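Local structure of type I site-specific restriction-modification system, R (Restriction) subunit (Vibrio vulnificus, 3H1T) at residues Q192-G197 with A225-T230; I185-A190 with S219-S224; R152-E157 with E162-L167. The protein is a putative HsdR subunit of a type I restriction enzyme that probably binds DNA and hydrolyses ATP to drive translocation before cleavage. All blocks are in the same frame, centred on the assembly; numbering follows the deposited sequence.

Contact 1: residues Q192-G197 with A225-T230; sequences QSVLQG and ARWNRT
W227, in the loop that leaves helix 211-224, packs its indole against V194 and L195 at the C-terminal end of helix 181-195, inside the RecA-like (P-loop NTPase) fold built on the seven-stranded parallel sheet. Followed along the loop, A225 comes first and rests its methyl group on T166 of the short helix 164-167. At R226 the backbone takes positive phi, 65°, and closes helix 211-224 with a Schellman motif; this turns the chain so that the next side chain points at helix 181-195. W227 has CG anti to its own backbone N (chi1 160°), and the indole reaches across to V194. The two side chains cross at about a right angle. V194 CG1 comes obliquely, 3.4 Å from W227 CZ2 and 3.7 Å from W227 CE2, offset toward the rim near the ring junction. L195 meets the other end of the indole more loosely, with its CD2 4.1 Å from W227 CD1. Just beyond these two residues helix 181-195 ends in a second Schellman motif, with G197 at positive phi and G197 N bonded to V194 O at 3.0 Å. V194 also packs on F333 and I335 of strand 333-338, so the tryptophan joins a junction of helix, loop and sheet. N228 sets out away from helix 181-195. Beyond it, R229 N donates to D304 OD2 and stands 4.1 Å off the W227 ring plane, on the side opposite V194 CG1.

Contact 2: residues I185-A190 with S219-S224; sequences IAINRA and SWKLWS
I187 carries its CG2 methyl opposite the backbone N, on the CB flank that faces K221, while K221 leaves its own helix with chi1 -84° and an extended chi2, which together carry its CD to that methyl. The bends that follow, at chi3 68° and chi4 71°, then turn NZ aside to two backbone carbonyls. The helices concerned, 181-195 and 211-224, are neighbours in the P-loop NTPase fold; the strand between them in sequence, 200-205, leads through the Walker A loop into helix 211-224. Contact between the two segments is small and mainly apolar. I187 CG2 touches K221 CD at 3.8 Å, and the two side chains approach at a slant. The backbones stay well apart, with 9.0 Å between I187 CA and K221 CA. Earlier along helix 211-224, I187 also packs on V214 and Q217, and A190 rests on I218; K221 continues the contact one turn further along that helix. K221 is buried, but its NZ donates to S169 O and L167 O. The second of these carbonyls lies at the C-terminal end of helix 164-167, where the helix dipole would probably favour the positive charge. N188 starts away from helix 211-224, yet its amide oxygen returns toward the lysine: N188 OD1, hydrogen-bonded to Y171 OH, lies 4.5 Å from K221 CE.

Contact 3: residues R152-E157 with E162-L167; sequences RLCGDE and EDLDTL
C154 on helix 146-157 and L164 on the single turn 164-167 bring their backbones to a CA-CA separation of 8.5 Å, joined by a connection of only a few residues. C154 points straight at the turn. With chi1 -64°, its sulfur stands opposite the carbonyl carbon and reaches two leucines one helical turn apart. C154 SG touches L164 CD2 at 3.6 Å, the closer approach, and L167 CD2 at 4.3 Å. L164 sets out obliquely to helix 146-157; its chi2 of -179° sends CD1 on in line with the chain and leaves CD2 as the side branch that meets the sulfur. L167 points directly across. The turn that spaces the leucines is held by D163 O, which accepts from L167 N at 3.1 Å and from T166 N. F150, one turn before C154, packs on both leucines, and F86 of strand 86-93 touches L153 and L167, so the apolar patch extends to the six-stranded mixed sheet. A helix, a short loop and a single helical turn thus lie where the N-terminal domain meets the first motor domain; the mixed sheet of the former is consistent with the restriction-endonuclease-like nuclease domain of HsdR subunits.

The three contacts form a cluster in which each touches the other two, with centres about 10 Å (contacts 1 and 2), 11 Å (1 and 3) and 13 Å (2 and 3) apart. Contacts 1 and 2 share helix 181-195 and meet where W227 N probably bonds to L222 O at 3.0 Å. Contact 3 joins contact 1 through Q196 NE2, 2.8 Å from E157 O in a probable hydrogen bond, and through L195 CD1, 3.8 Å from L167 CD1. It also touches contact 2, with T166 CG2 3.5 Å from L222 CD2. Together they join helix 146-157 and the turn 164-167 to the first motor domain, on helix 211-224, which follows the Walker A loop, and its neighbour 181-195.

Contact 1: residues Q192-G197 with A225-T230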
ATOM      1  N   GLN A 192      -8.671 -15.239   8.351  1.00 29.25           N
ATOM      2  CA  GLN A 192      -9.625 -15.298   9.459  1.00 31.53           C
ATOM      3  C   GLN A 192     -11.039 -15.159   8.893  1.00 32.00           C
ATOM      4  O   GLN A 192     -11.938 -15.926   9.230  1.00 30.47           O
ATOM      5  CB  GLN A 192      -9.324 -14.147  10.419  1.00 49.55           C
ATOM      6  CG  GLN A 192      -9.949 -14.203  11.800  1.00 52.02           C
ATOM      7  CD  GLN A 192      -9.541 -13.003  12.661  1.00 55.67           C
ATOM      8  OE1 GLN A 192      -8.389 -12.889  13.093  1.00 57.31           O
ATOM      9  NE2 GLN A 192     -10.488 -12.093  12.896  1.00 57.71           N
ATOM     10  N   SER A 193     -11.224 -14.161   8.036  1.00 32.91           N
ATOM     11  CA  SER A 193     -12.514 -13.907   7.397  1.00 36.40           C
ATOM     12  C   SER A 193     -13.046 -15.164   6.708  1.00 37.19           C
ATOM     13  O   SER A 193     -14.206 -15.544   6.884  1.00 35.62           O
ATOM     14  CB  SER A 193     -12.385 -12.796   6.351  1.00 49.26           C
ATOM     15  OG  SER A 193     -12.180 -11.533   6.957  1.00 54.67           O
ATOM     16  N   VAL A 194     -12.191 -15.790   5.908  1.00 42.00           N
ATOM     17  CA  VAL A 194     -12.545 -16.995   5.179  1.00 41.87           C
ATOM     18  C   VAL A 194     -12.928 -18.112   6.136  1.00 40.61           C
ATOM     19  O   VAL A 194     -13.915 -18.809   5.928  1.00 41.37           O
ATOM     20  CB  VAL A 194     -11.365 -17.449   4.289  1.00 38.52           C
ATOM     21  CG1 VAL A 194     -11.677 -18.766   3.634  1.00 37.74           C
ATOM     22  CG2 VAL A 194     -11.101 -16.396   3.235  1.00 36.66           C
ATOM     23  N   LEU A 195     -12.164 -18.263   7.207  1.00 47.45           N
ATOM     24  CA  LEU A 195     -12.460 -19.310   8.170  1.00 47.94           C
ATOM     25  C   LEU A 195     -13.791 -19.082   8.877  1.00 48.80           C
ATOM     26  O   LEU A 195     -14.392 -20.040   9.363  1.00 51.00           O
ATOM     27  CB  LEU A 195     -11.336 -19.433   9.207  1.00 36.45           C
ATOM     28  CG  LEU A 195      -9.946 -19.741   8.618  1.00 37.12           C
ATOM     29  CD1 LEU A 195      -8.916 -19.930   9.741  1.00 33.44           C
ATOM     30  CD2 LEU A 195     -10.027 -20.992   7.755  1.00 35.06           C
ATOM     31  N   GLN A 196     -14.258 -17.832   8.921  1.00 39.11           N
ATOM     32  CA  GLN A 196     -15.528 -17.493   9.584  1.00 38.17           C
ATOM     33  C   GLN A 196     -16.712 -17.600   8.616  1.00 38.39           C
ATOM     34  O   GLN A 196     -17.870 -17.398   8.996  1.00 37.52           O
ATOM     35  CB  GLN A 196     -15.485 -16.064  10.129  1.00 44.71           C
ATOM     36  CG  GLN A 196     -14.315 -15.744  11.023  1.00 46.77           C
ATOM     37  CD  GLN A 196     -14.274 -14.273  11.380  1.00 48.28           C
ATOM     38  OE1 GLN A 196     -14.246 -13.409  10.505  1.00 48.86           O
ATOM     39  NE2 GLN A 196     -14.265 -13.980  12.671  1.00 49.26           N
ATOM     40  N   GLY A 197     -16.405 -17.891   7.359  1.00 38.50           N
ATOM     41  CA  GLY A 197     -17.445 -18.024   6.364  1.00 38.62           C
ATOM     42  C   GLY A 197     -17.892 -16.742   5.683  1.00 38.04           C
ATOM     43  O   GLY A 197     -19.023 -16.659   5.206  1.00 38.52           O
ATOM     44  N   ALA A 225      -2.223 -25.634   3.686  1.00 41.96           N
ATOM     45  CA  ALA A 225      -2.994 -26.156   4.812  1.00 42.58           C
ATOM     46  C   ALA A 225      -4.116 -27.099   4.377  1.00 44.10           C
ATOM     47  O   ALA A 225      -4.813 -27.687   5.215  1.00 42.99           O
ATOM     48  CB  ALA A 225      -3.581 -25.001   5.607  1.00 42.94           C
ATOM     49  N   ARG A 226      -4.287 -27.234   3.066  1.00 53.97           N
ATOM     50  CA  ARG A 226      -5.320 -28.088   2.497  1.00 54.74           C
ATOM     51  C   ARG A 226      -6.717 -27.567   2.847  1.00 53.52           C
ATOM     52  O   ARG A 226      -7.646 -28.352   3.050  1.00 54.69           O
ATOM     53  CB  ARG A 226      -5.191 -29.537   3.000  1.00 75.02           C
ATOM     54  CG  ARG A 226      -3.813 -30.167   2.838  1.00 78.60           C
ATOM     55  CD  ARG A 226      -3.245 -29.946   1.440  1.00 82.12           C
ATOM     56  NE  ARG A 226      -2.368 -31.042   1.027  1.00 84.21           N
ATOM     57  CZ  ARG A 226      -2.798 -32.286   0.814  1.00 86.12           C
ATOM     58  NH1 ARG A 226      -4.085 -32.579   0.978  1.00 85.29           N
ATOM     59  NH2 ARG A 226      -1.945 -33.236   0.441  1.00 85.83           N
ATOM     60  N   TRP A 227      -6.865 -26.245   2.930  1.00 44.63           N
ATOM     61  CA  TRP A 227      -8.160 -25.631   3.220  1.00 42.93           C
ATOM     62  C   TRP A 227      -9.004 -25.599   1.951  1.00 43.50           C
ATOM     63  O   TRP A 227      -8.472 -25.534   0.839  1.00 43.92           O
ATOM     64  CB  TRP A 227      -8.002 -24.178   3.717  1.00 37.68           C
ATOM     65  CG  TRP A 227      -9.290 -23.366   3.568  1.00 34.03           C
ATOM     66  CD1 TRP A 227     -10.342 -23.324   4.444  1.00 33.87           C
ATOM     67  CD2 TRP A 227      -9.726 -22.664   2.390  1.00 32.89           C
ATOM     68  NE1 TRP A 227     -11.407 -22.653   3.880  1.00 33.72           N
ATOM     69  CE2 TRP A 227     -11.057 -22.242   2.620  1.00 31.37           C
ATOM     70  CE3 TRP A 227      -9.122 -22.358   1.159  1.00 31.69           C
ATOM     71  CZ2 TRP A 227     -11.796 -21.542   1.667  1.00 30.50           C
ATOM     72  CZ3 TRP A 227      -9.858 -21.660   0.210  1.00 29.95           C
ATOM     73  CH2 TRP A 227     -11.184 -21.261   0.473  1.00 31.42           C
ATOM     74  N   ASN A 228     -10.321 -25.628   2.110  1.00 35.89           N
ATOM     75  CA  ASN A 228     -11.204 -25.536   0.963  1.00 38.20           C
ATOM     76  C   ASN A 228     -12.662 -25.435   1.377  1.00 38.92           C
ATOM     77  O   ASN A 228     -13.006 -25.664   2.538  1.00 38.06           O
ATOM     78  CB  ASN A 228     -10.986 -26.704  -0.021  1.00 67.85           C
ATOM     79  CG  ASN A 228     -11.422 -28.057   0.529  1.00 71.10           C
ATOM     80  OD1 ASN A 228     -12.026 -28.853  -0.195  1.00 74.00           O
ATOM     81  ND2 ASN A 228     -11.094 -28.339   1.799  1.00 73.99           N
ATOM     82  N   ARG A 229     -13.505 -25.051   0.425  1.00 56.81           N
ATOM     83  CA  ARG A 229     -14.939 -24.885   0.642  1.00 59.27           C
ATOM     84  C   ARG A 229     -15.702 -26.096   1.195  1.00 61.78           C
ATOM     85  O   ARG A 229     -16.580 -25.952   2.064  1.00 61.44           O
ATOM     86  CB  ARG A 229     -15.612 -24.485  -0.667  1.00 70.43           C
ATOM     87  CG  ARG A 229     -15.285 -23.103  -1.188  1.00 71.63           C
ATOM     88  CD  ARG A 229     -16.566 -22.519  -1.753  1.00 74.30           C
ATOM     89  NE  ARG A 229     -17.254 -23.503  -2.583  1.00 79.29           N
ATOM     90  CZ  ARG A 229     -17.212 -23.519  -3.911  1.00 82.27           C
ATOM     91  NH1 ARG A 229     -16.518 -22.594  -4.565  1.00 83.45           N
ATOM     92  NH2 ARG A 229     -17.853 -24.469  -4.585  1.00 85.10           N
ATOM     93  N   THR A 230     -15.389 -27.284   0.685  1.00 66.64           N
ATOM     94  CA  THR A 230     -16.090 -28.491   1.114  1.00 67.58           C
ATOM     95  C   THR A 230     -15.552 -29.125   2.395  1.00 67.94           C
ATOM     96  O   THR A 230     -16.295 -29.781   3.134  1.00 69.12           O
ATOM     97  CB  THR A 230     -16.088 -29.527  -0.014  1.00 65.59           C
ATOM     98  OG1 THR A 230     -14.735 -29.883  -0.347  1.00 65.96           O
ATOM     99  CG2 THR A 230     -16.765 -28.943  -1.243  1.00 64.67           C
TER

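Contact 2: residues I185-A190 with S219-S224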
ATOM      1  N   ILE A 185      -1.227  -8.013   9.032  1.00 24.46           N
ATOM      2  CA  ILE A 185      -2.571  -7.711   9.510  1.00 24.37           C
ATOM      3  C   ILE A 185      -3.528  -8.102   8.401  1.00 23.56           C
ATOM      4  O   ILE A 185      -4.480  -8.844   8.609  1.00 25.18           O
ATOM      5  CB  ILE A 185      -2.786  -6.188   9.766  1.00 32.66           C
ATOM      6  CG1 ILE A 185      -1.714  -5.650  10.714  1.00 35.22           C
ATOM      7  CG2 ILE A 185      -4.168  -5.936  10.333  1.00 32.65           C
ATOM      8  CD1 ILE A 185      -1.566  -6.458  11.947  1.00 42.28           C
ATOM      9  N   ALA A 186      -3.246  -7.595   7.209  1.00 25.72           N
ATOM     10  CA  ALA A 186      -4.063  -7.874   6.046  1.00 26.89           C
ATOM     11  C   ALA A 186      -4.208  -9.379   5.830  1.00 28.59           C
ATOM     12  O   ALA A 186      -5.316  -9.907   5.756  1.00 29.26           O
ATOM     13  CB  ALA A 186      -3.445  -7.230   4.820  1.00 22.45           C
ATOM     14  N   ILE A 187      -3.080 -10.068   5.744  1.00 28.11           N
ATOM     15  CA  ILE A 187      -3.096 -11.500   5.519  1.00 29.74           C
ATOM     16  C   ILE A 187      -3.896 -12.296   6.538  1.00 29.75           C
ATOM     17  O   ILE A 187      -4.723 -13.121   6.162  1.00 32.61           O
ATOM     18  CB  ILE A 187      -1.655 -12.062   5.464  1.00 29.79           C
ATOM     19  CG1 ILE A 187      -0.908 -11.439   4.280  1.00 28.78           C
ATOM     20  CG2 ILE A 187      -1.694 -13.575   5.335  1.00 29.92           C
ATOM     21  CD1 ILE A 187       0.583 -11.597   4.358  1.00 27.91           C
ATOM     22  N   ASN A 188      -3.658 -12.053   7.822  1.00 31.11           N
ATOM     23  CA  ASN A 188      -4.350 -12.766   8.887  1.00 31.13           C
ATOM     24  C   ASN A 188      -5.858 -12.498   8.953  1.00 31.78           C
ATOM     25  O   ASN A 188      -6.638 -13.410   9.233  1.00 31.95           O
ATOM     26  CB  ASN A 188      -3.701 -12.434  10.233  1.00 44.50           C
ATOM     27  CG  ASN A 188      -2.328 -13.078  10.397  1.00 47.14           C
ATOM     28  OD1 ASN A 188      -1.731 -13.577   9.439  1.00 47.49           O
ATOM     29  ND2 ASN A 188      -1.819 -13.060  11.621  1.00 50.56           N
ATOM     30  N   ARG A 189      -6.274 -11.260   8.695  1.00 26.83           N
ATOM     31  CA  ARG A 189      -7.698 -10.944   8.744  1.00 26.89           C
ATOM     32  C   ARG A 189      -8.445 -11.542   7.570  1.00 26.28           C
ATOM     33  O   ARG A 189      -9.646 -11.799   7.657  1.00 25.38           O
ATOM     34  CB  ARG A 189      -7.925  -9.435   8.770  1.00 29.07           C
ATOM     35  CG  ARG A 189      -7.359  -8.793  10.005  1.00 29.93           C
ATOM     36  CD  ARG A 189      -7.930  -7.423  10.231  1.00 29.55           C
ATOM     37  NE  ARG A 189      -7.360  -6.821  11.425  1.00 28.40           N
ATOM     38  CZ  ARG A 189      -7.529  -5.554  11.768  1.00 26.14           C
ATOM     39  NH1 ARG A 189      -8.265  -4.749  11.006  1.00 25.88           N
ATOM     40  NH2 ARG A 189      -6.935  -5.084  12.851  1.00 21.54           N
ATOM     41  N   ALA A 190      -7.727 -11.753   6.472  1.00 29.41           N
ATOM     42  CA  ALA A 190      -8.307 -12.335   5.275  1.00 29.73           C
ATOM     43  C   ALA A 190      -8.548 -13.811   5.546  1.00 30.19           C
ATOM     44  O   ALA A 190      -9.655 -14.317   5.359  1.00 31.26           O
ATOM     45  CB  ALA A 190      -7.357 -12.162   4.104  1.00 30.39           C
ATOM     46  N   SER A 219      -2.902 -17.089  -0.156  1.00 38.29           N
ATOM     47  CA  SER A 219      -2.964 -18.281  -0.998  1.00 39.17           C
ATOM     48  C   SER A 219      -2.092 -19.386  -0.423  1.00 38.77           C
ATOM     49  O   SER A 219      -2.532 -20.525  -0.284  1.00 38.49           O
ATOM     50  CB  SER A 219      -2.476 -17.960  -2.411  1.00 42.53           C
ATOM     51  OG  SER A 219      -3.084 -16.775  -2.891  1.00 46.54           O
ATOM     52  N   TRP A 220      -0.853 -19.054  -0.086  1.00 33.57           N
ATOM     53  CA  TRP A 220       0.041 -20.057   0.460  1.00 35.25           C
ATOM     54  C   TRP A 220      -0.512 -20.631   1.769  1.00 36.63           C
ATOM     55  O   TRP A 220      -0.606 -21.852   1.924  1.00 36.48           O
ATOM     56  CB  TRP A 220       1.439 -19.462   0.663  1.00 50.07           C
ATOM     57  CG  TRP A 220       2.449 -20.454   1.123  1.00 51.43           C
ATOM     58  CD1 TRP A 220       2.907 -20.623   2.394  1.00 51.36           C
ATOM     59  CD2 TRP A 220       3.149 -21.408   0.314  1.00 52.96           C
ATOM     60  NE1 TRP A 220       3.851 -21.616   2.432  1.00 52.50           N
ATOM     61  CE2 TRP A 220       4.021 -22.116   1.168  1.00 53.19           C
ATOM     62  CE3 TRP A 220       3.124 -21.732  -1.049  1.00 54.40           C
ATOM     63  CZ2 TRP A 220       4.870 -23.129   0.705  1.00 54.16           C
ATOM     64  CZ3 TRP A 220       3.970 -22.743  -1.512  1.00 57.39           C
ATOM     65  CH2 TRP A 220       4.830 -23.428  -0.632  1.00 56.42           C
ATOM     66  N   LYS A 221      -0.906 -19.763   2.697  1.00 36.81           N
ATOM     67  CA  LYS A 221      -1.445 -20.220   3.973  1.00 36.87           C
ATOM     68  C   LYS A 221      -2.585 -21.223   3.781  1.00 37.73           C
ATOM     69  O   LYS A 221      -2.526 -22.339   4.301  1.00 38.17           O
ATOM     70  CB  LYS A 221      -1.928 -19.031   4.827  1.00 32.37           C
ATOM     71  CG  LYS A 221      -0.826 -18.342   5.635  1.00 30.87           C
ATOM     72  CD  LYS A 221      -1.342 -17.166   6.464  1.00 30.29           C
ATOM     73  CE  LYS A 221      -2.267 -17.599   7.601  1.00 30.62           C
ATOM     74  NZ  LYS A 221      -1.568 -18.304   8.706  1.00 32.83           N
ATOM     75  N   LEU A 222      -3.611 -20.834   3.029  1.00 41.82           N
ATOM     76  CA  LEU A 222      -4.753 -21.712   2.792  1.00 42.88           C
ATOM     77  C   LEU A 222      -4.427 -22.934   1.929  1.00 44.16           C
ATOM     78  O   LEU A 222      -4.958 -24.017   2.171  1.00 44.09           O
ATOM     79  CB  LEU A 222      -5.886 -20.921   2.147  1.00 35.59           C
ATOM     80  CG  LEU A 222      -6.546 -19.848   3.013  1.00 33.90           C
ATOM     81  CD1 LEU A 222      -7.155 -18.786   2.122  1.00 32.63           C
ATOM     82  CD2 LEU A 222      -7.586 -20.486   3.903  1.00 34.29           C
ATOM     83  N   TRP A 223      -3.552 -22.772   0.939  1.00 44.59           N
ATOM     84  CA  TRP A 223      -3.195 -23.885   0.058  1.00 46.25           C
ATOM     85  C   TRP A 223      -2.457 -24.996   0.802  1.00 47.20           C
ATOM     86  O   TRP A 223      -2.946 -26.122   0.935  1.00 47.60           O
ATOM     87  CB  TRP A 223      -2.317 -23.390  -1.095  1.00 56.84           C
ATOM     88  CG  TRP A 223      -1.966 -24.463  -2.087  1.00 57.96           C
ATOM     89  CD1 TRP A 223      -2.826 -25.133  -2.921  1.00 58.27           C
ATOM     90  CD2 TRP A 223      -0.658 -24.969  -2.372  1.00 57.91           C
ATOM     91  NE1 TRP A 223      -2.129 -26.019  -3.707  1.00 57.43           N
ATOM     92  CE2 TRP A 223      -0.796 -25.939  -3.389  1.00 58.40           C
ATOM     93  CE3 TRP A 223       0.621 -24.698  -1.866  1.00 57.99           C
ATOM     94  CZ2 TRP A 223       0.301 -26.636  -3.911  1.00 58.48           C
ATOM     95  CZ3 TRP A 223       1.713 -25.393  -2.389  1.00 57.19           C
ATOM     96  CH2 TRP A 223       1.542 -26.348  -3.399  1.00 57.71           C
ATOM     97  N   SER A 224      -1.269 -24.671   1.286  1.00 45.32           N
ATOM     98  CA  SER A 224      -0.459 -25.633   2.003  1.00 45.77           C
ATOM     99  C   SER A 224      -1.203 -26.302   3.153  1.00 44.90           C
ATOM    100  O   SER A 224      -0.858 -27.412   3.545  1.00 46.01           O
ATOM    101  CB  SER A 224       0.810 -24.947   2.518  1.00 51.37           C
ATOM    102  OG  SER A 224       0.502 -23.707   3.127  1.00 53.23           O
TER

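Contact 3: residues R152-E157 with E162-L167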
ATOM      1  N   ARG A 152      -8.554 -17.304  23.901  1.00 39.88           N
ATOM      2  CA  ARG A 152      -9.415 -16.123  24.004  1.00 39.69           C
ATOM      3  C   ARG A 152      -9.616 -15.546  22.605  1.00 39.86           C
ATOM      4  O   ARG A 152     -10.709 -15.130  22.240  1.00 42.20           O
ATOM      5  CB  ARG A 152      -8.779 -15.020  24.862  1.00 36.71           C
ATOM      6  CG  ARG A 152      -8.727 -15.232  26.362  1.00 34.09           C
ATOM      7  CD  ARG A 152      -8.337 -13.912  27.022  1.00 33.81           C
ATOM      8  NE  ARG A 152      -7.592 -14.059  28.271  1.00 32.60           N
ATOM      9  CZ  ARG A 152      -7.081 -13.045  28.968  1.00 33.54           C
ATOM     10  NH1 ARG A 152      -7.229 -11.798  28.551  1.00 33.72           N
ATOM     11  NH2 ARG A 152      -6.423 -13.279  30.096  1.00 34.13           N
ATOM     12  N   LEU A 153      -8.539 -15.518  21.832  1.00 33.86           N
ATOM     13  CA  LEU A 153      -8.558 -14.982  20.485  1.00 34.59           C
ATOM     14  C   LEU A 153      -9.485 -15.780  19.574  1.00 36.18           C
ATOM     15  O   LEU A 153     -10.315 -15.199  18.876  1.00 36.68           O
ATOM     16  CB  LEU A 153      -7.122 -14.952  19.929  1.00 34.96           C
ATOM     17  CG  LEU A 153      -6.761 -14.048  18.744  1.00 36.17           C
ATOM     18  CD1 LEU A 153      -6.918 -14.792  17.430  1.00 37.40           C
ATOM     19  CD2 LEU A 153      -7.651 -12.813  18.790  1.00 37.14           C
ATOM     20  N   CYS A 154      -9.374 -17.107  19.602  1.00 39.51           N
ATOM     21  CA  CYS A 154     -10.217 -17.950  18.763  1.00 38.52           C
ATOM     22  C   CYS A 154     -11.672 -17.938  19.206  1.00 38.69           C
ATOM     23  O   CYS A 154     -12.576 -18.030  18.379  1.00 37.79           O
ATOM     24  CB  CYS A 154      -9.683 -19.379  18.761  1.00 40.29           C
ATOM     25  SG  CYS A 154      -8.041 -19.501  18.034  1.00 40.75           S
ATOM     26  N   GLY A 155     -11.894 -17.805  20.509  1.00 47.83           N
ATOM     27  CA  GLY A 155     -13.252 -17.783  21.028  1.00 49.12           C
ATOM     28  C   GLY A 155     -14.055 -16.575  20.569  1.00 51.42           C
ATOM     29  O   GLY A 155     -15.213 -16.694  20.143  1.00 52.65           O
ATOM     30  N   ASP A 156     -13.441 -15.400  20.658  1.00 49.30           N
ATOM     31  CA  ASP A 156     -14.087 -14.163  20.263  1.00 49.68           C
ATOM     32  C   ASP A 156     -14.247 -14.052  18.756  1.00 50.60           C
ATOM     33  O   ASP A 156     -15.218 -13.473  18.267  1.00 51.16           O
ATOM     34  CB  ASP A 156     -13.280 -12.976  20.774  1.00 51.30           C
ATOM     35  CG  ASP A 156     -13.994 -11.672  20.570  1.00 52.25           C
ATOM     36  OD1 ASP A 156     -15.003 -11.443  21.272  1.00 53.98           O
ATOM     37  OD2 ASP A 156     -13.558 -10.886  19.702  1.00 51.21           O
ATOM     38  N   GLU A 157     -13.292 -14.616  18.025  1.00 43.11           N
ATOM     39  CA  GLU A 157     -13.288 -14.600  16.564  1.00 43.84           C
ATOM     40  C   GLU A 157     -14.075 -15.785  15.969  1.00 44.71           C
ATOM     41  O   GLU A 157     -14.336 -15.822  14.765  1.00 43.61           O
ATOM     42  CB  GLU A 157     -11.842 -14.627  16.069  1.00 67.66           C
ATOM     43  CG  GLU A 157     -11.439 -13.501  15.100  1.00 71.63           C
ATOM     44  CD  GLU A 157     -11.929 -12.138  15.526  1.00 75.10           C
ATOM     45  OE1 GLU A 157     -13.137 -11.870  15.359  1.00 75.26           O
ATOM     46  OE2 GLU A 157     -11.111 -11.340  16.033  1.00 76.15           O
ATOM     47  N   GLU A 162     -11.083 -27.430  13.893  1.00 58.81           N
ATOM     48  CA  GLU A 162     -10.650 -27.948  12.603  1.00 59.21           C
ATOM     49  C   GLU A 162      -9.886 -26.900  11.794  1.00 59.26           C
ATOM     50  O   GLU A 162      -9.050 -27.249  10.959  1.00 60.89           O
ATOM     51  CB  GLU A 162     -11.851 -28.406  11.766  1.00 76.21           C
ATOM     52  CG  GLU A 162     -12.705 -29.496  12.376  1.00 79.84           C
ATOM     53  CD  GLU A 162     -13.599 -28.984  13.488  1.00 82.66           C
ATOM     54  OE1 GLU A 162     -14.203 -27.902  13.304  1.00 82.44           O
ATOM     55  OE2 GLU A 162     -13.707 -29.667  14.533  1.00 83.97           O
ATOM     56  N   ASP A 163     -10.160 -25.622  12.038  1.00 46.05           N
ATOM     57  CA  ASP A 163      -9.515 -24.557  11.280  1.00 43.19           C
ATOM     58  C   ASP A 163      -8.299 -23.937  11.940  1.00 40.65           C
ATOM     59  O   ASP A 163      -7.713 -23.006  11.401  1.00 39.79           O
ATOM     60  CB  ASP A 163     -10.531 -23.454  10.952  1.00 51.42           C
ATOM     61  CG  ASP A 163     -11.703 -23.963  10.124  1.00 52.03           C
ATOM     62  OD1 ASP A 163     -11.454 -24.635   9.096  1.00 51.64           O
ATOM     63  OD2 ASP A 163     -12.867 -23.690  10.498  1.00 52.58           O
ATOM     64  N   LEU A 164      -7.908 -24.452  13.097  1.00 42.76           N
ATOM     65  CA  LEU A 164      -6.744 -23.909  13.783  1.00 42.02           C
ATOM     66  C   LEU A 164      -5.436 -24.047  13.000  1.00 41.34           C
ATOM     67  O   LEU A 164      -4.570 -23.179  13.082  1.00 41.74           O
ATOM     68  CB  LEU A 164      -6.574 -24.572  15.151  1.00 43.88           C
ATOM     69  CG  LEU A 164      -7.653 -24.220  16.174  1.00 44.43           C
ATOM     70  CD1 LEU A 164      -7.362 -24.911  17.506  1.00 45.05           C
ATOM     71  CD2 LEU A 164      -7.688 -22.706  16.348  1.00 44.19           C
ATOM     72  N   ASP A 165      -5.288 -25.126  12.239  1.00 47.40           N
ATOM     73  CA  ASP A 165      -4.046 -25.324  11.501  1.00 47.14           C
ATOM     74  C   ASP A 165      -3.964 -24.459  10.259  1.00 47.18           C
ATOM     75  O   ASP A 165      -2.877 -24.259   9.705  1.00 48.55           O
ATOM     76  CB  ASP A 165      -3.863 -26.790  11.111  1.00 64.39           C
ATOM     77  CG  ASP A 165      -4.095 -27.736  12.276  1.00 67.85           C
ATOM     78  OD1 ASP A 165      -5.273 -28.091  12.536  1.00 68.69           O
ATOM     79  OD2 ASP A 165      -3.097 -28.121  12.929  1.00 70.52           O
ATOM     80  N   THR A 166      -5.102 -23.954   9.798  1.00 36.64           N
ATOM     81  CA  THR A 166      -5.060 -23.089   8.643  1.00 33.40           C
ATOM     82  C   THR A 166      -4.721 -21.714   9.189  1.00 32.39           C
ATOM     83  O   THR A 166      -3.860 -21.017   8.649  1.00 33.04           O
ATOM     84  CB  THR A 166      -6.395 -23.049   7.911  1.00 41.45           C
ATOM     85  OG1 THR A 166      -6.816 -24.388   7.628  1.00 40.58           O
ATOM     86  CG2 THR A 166      -6.238 -22.304   6.586  1.00 39.82           C
ATOM     87  N   LEU A 167      -5.364 -21.346  10.291  1.00 32.04           N
ATOM     88  CA  LEU A 167      -5.126 -20.056  10.912  1.00 30.00           C
ATOM     89  C   LEU A 167      -3.655 -19.868  11.235  1.00 29.35           C
ATOM     90  O   LEU A 167      -3.140 -18.756  11.138  1.00 30.09           O
ATOM     91  CB  LEU A 167      -5.933 -19.918  12.202  1.00 26.00           C
ATOM     92  CG  LEU A 167      -5.926 -18.496  12.780  1.00 27.69           C
ATOM     93  CD1 LEU A 167      -6.975 -17.690  12.044  1.00 25.11           C
ATOM     94  CD2 LEU A 167      -6.244 -18.496  14.269  1.00 27.43           C
TER